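Local atomic coordinates of sulfoquinovosidase (Escherichia coli, PDB entry 5AEG), a protein that hydrolyses sulfoquinovosyl diacylglycerides and simple sulfoquinovosides, releasing sulfoquinovose for use as a source of carbon and sulfur. Residues L119-Q124 with H213-W218. Numbering follows the deposited sequence.
Sequences LRLAAQ and HELALW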
loop_
_atom_site.group_PDB
_atom_site.type_symbol
_atom_site.label_atom_id
_atom_site.label_comp_id
_atom_site.label_asym_id
_atom_site.label_seq_id
_atom_site.Cartn_x
_atom_site.Cartn_y
_atom_site.Cartn_z
ATOM N N LEU A 119 -19.714 15.345 6.388
ATOM C CA LEU A 119 -20.889 14.636 5.984
ATOM C C LEU A 119 -21.012 13.378 6.774
ATOM O O LEU A 119 -20.038 12.624 6.841
ATOM C CB LEU A 119 -20.779 14.319 4.507
ATOM C CG LEU A 119 -21.887 13.434 3.905
ATOM C CD1 LEU A 119 -23.219 14.201 3.746
ATOM C CD2 LEU A 119 -21.464 12.925 2.534
ATOM N N ARG A 120 -22.186 13.149 7.383
ATOM C CA ARG A 120 -22.495 11.905 8.085
ATOM C C ARG A 120 -23.300 10.934 7.225
ATOM O O ARG A 120 -24.357 11.246 6.605
ATOM C CB ARG A 120 -23.148 12.106 9.475
ATOM C CG ARG A 120 -22.424 13.045 10.393
ATOM C CD ARG A 120 -23.049 13.165 11.744
ATOM N NE ARG A 120 -22.151 13.868 12.629
ATOM C CZ ARG A 120 -22.461 14.137 13.897
ATOM N NH1 ARG A 120 -23.631 13.801 14.384
ATOM N NH2 ARG A 120 -21.615 14.756 14.672
ATOM N N LEU A 121 -22.790 9.717 7.194
ATOM C CA LEU A 121 -23.431 8.592 6.645
ATOM C C LEU A 121 -24.049 7.738 7.735
ATOM O O LEU A 121 -23.474 7.492 8.785
ATOM C CB LEU A 121 -22.459 7.724 5.807
ATOM C CG LEU A 121 -21.653 8.444 4.729
ATOM C CD1 LEU A 121 -20.766 7.417 4.032
ATOM C CD2 LEU A 121 -22.541 9.108 3.718
ATOM N N ALA A 122 -25.280 7.277 7.519
ATOM C CA ALA A 122 -25.932 6.485 8.526
ATOM C C ALA A 122 -25.089 5.128 8.667
ATOM O O ALA A 122 -24.556 4.647 7.687
ATOM C CB ALA A 122 -27.352 6.156 8.095
ATOM N N ALA A 123 -25.066 4.585 9.849
ATOM C CA ALA A 123 -24.503 3.287 10.108
ATOM C C ALA A 123 -25.189 2.535 11.197
ATOM O O ALA A 123 -25.920 3.127 11.963
ATOM C CB ALA A 123 -23.032 3.481 10.523
ATOM N N GLN A 124 -24.803 1.255 11.380
ATOM C CA GLN A 124 -25.281 0.442 12.528
ATOM C C GLN A 124 -24.157 0.103 13.470
ATOM O O GLN A 124 -23.030 -0.104 13.023
ATOM C CB GLN A 124 -25.904 -0.871 12.078
ATOM C CG GLN A 124 -27.055 -0.759 11.073
ATOM C CD GLN A 124 -27.283 -2.099 10.292
ATOM O OE1 GLN A 124 -26.336 -2.994 10.083
ATOM N NE2 GLN A 124 -28.518 -2.265 9.849
ATOM N N HIS A 213 -20.998 7.194 10.280
ATOM C CA HIS A 213 -19.592 7.480 9.868
ATOM C C HIS A 213 -19.519 8.974 9.562
ATOM O O HIS A 213 -20.462 9.503 8.957
ATOM C CB HIS A 213 -19.290 6.721 8.611
ATOM C CG HIS A 213 -19.566 5.251 8.719
ATOM N ND1 HIS A 213 -19.305 4.515 9.846
ATOM C CD2 HIS A 213 -20.116 4.404 7.835
ATOM C CE1 HIS A 213 -19.652 3.268 9.643
ATOM N NE2 HIS A 213 -20.167 3.172 8.430
ATOM N N GLU A 214 -18.446 9.646 9.905
ATOM C CA GLU A 214 -18.381 11.079 9.550
ATOM C C GLU A 214 -17.145 11.263 8.727
ATOM O O GLU A 214 -16.002 10.939 9.187
ATOM C CB GLU A 214 -18.281 11.944 10.805
ATOM C CG GLU A 214 -18.294 13.470 10.446
ATOM C CD GLU A 214 -18.500 14.338 11.655
ATOM O OE1 GLU A 214 -17.502 14.588 12.362
ATOM O OE2 GLU A 214 -19.642 14.720 11.958
ATOM N N LEU A 215 -17.342 11.792 7.540
ATOM C CA LEU A 215 -16.320 12.042 6.572
ATOM C C LEU A 215 -16.069 13.541 6.504
ATOM O O LEU A 215 -16.973 14.320 6.084
ATOM C CB LEU A 215 -16.764 11.548 5.241
ATOM C CG LEU A 215 -17.352 10.118 5.164
ATOM C CD1 LEU A 215 -17.561 9.800 3.698
ATOM C CD2 LEU A 215 -16.466 9.114 5.785
ATOM N N ALA A 216 -14.872 13.935 6.885
ATOM C CA ALA A 216 -14.416 15.313 6.835
ATOM C C ALA A 216 -13.516 15.549 5.635
ATOM O O ALA A 216 -12.554 14.778 5.399
ATOM C CB ALA A 216 -13.753 15.710 8.110
ATOM N N LEU A 217 -13.847 16.582 4.839
ATOM C CA LEU A 217 -13.051 16.949 3.698
ATOM C C LEU A 217 -12.574 18.407 3.805
ATOM O O LEU A 217 -13.335 19.303 4.229
ATOM C CB LEU A 217 -13.797 16.808 2.355
ATOM C CG LEU A 217 -14.342 15.473 1.931
ATOM C CD1 LEU A 217 -15.704 15.280 2.471
ATOM C CD2 LEU A 217 -14.349 15.403 0.426
ATOM N N TRP A 218 -11.335 18.648 3.382
ATOM C CA TRP A 218 -10.799 20.008 3.290
ATOM C C TRP A 218 -10.960 20.497 1.875
ATOM O O TRP A 218 -9.984 20.739 1.146
ATOM C CB TRP A 218 -9.354 20.060 3.733
ATOM C CG TRP A 218 -9.227 19.854 5.185
ATOM C CD1 TRP A 218 -10.182 19.392 6.013
ATOM C CD2 TRP A 218 -8.025 19.972 5.982
ATOM N NE1 TRP A 218 -9.716 19.342 7.295
ATOM C CE2 TRP A 218 -8.370 19.645 7.288
ATOM C CE3 TRP A 218 -6.718 20.395 5.713
ATOM C CZ2 TRP A 218 -7.452 19.712 8.347
ATOM C CZ3 TRP A 218 -5.787 20.438 6.766
ATOM C CH2 TRP A 218 -6.165 20.117 8.056
#
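Strands 116-122 and 212-217 are antiparallel neighbours in the beta-sandwich that forms the N-terminal, galactose mutarotase-like domain of this family 31 glycoside hydrolase, and L119 to L121 pair with L215 to H213. Each of the two hydrogen-bonded pairs, L119 with L215 and L121 with H213, is closed by two backbone bonds; L215 N to L119 O (2.9 Å) is nearly straight at 176°.

Between them lies the non-hydrogen-bonded pair R120 and E214, whose CA atoms approach to 4.4 Å. Both residues are partly exposed, so the desolvation cost of pairing their charges is probably modest. R120 NE donates to E214 OE2 at 2.7 Å in a salt bridge, with the oxygen in the guanidinium plane, while NH2 adds a weak bond to the same oxygen. NE reaches OE2 on its anti side, 32° out of the carboxylate plane, which is turned 35° from the guanidinium. Both chains are extended, R120 from CG to NE and E214 beyond CG, and their ends converge between the strands.

The opposite face, bearing L119, L121, L215 and, at one end, the H213 imidazole, is buried and mostly apolar. L121 CD1 meets L215 CD1 at 4.0 Å, a diagonal contact between branched side chains. Beyond the last paired residue, the small A123 lays CB over one face of the H213 imidazole, a CH-pi contact 3.7 Å from the ring centroid; F207 meets this ring edge-to-face.

L119 and L215 pack on L224, and L121 on F226, both from strand 221-228, which covers this face. Strands 39-49 and 203-206 flank the pair and continue the sheet.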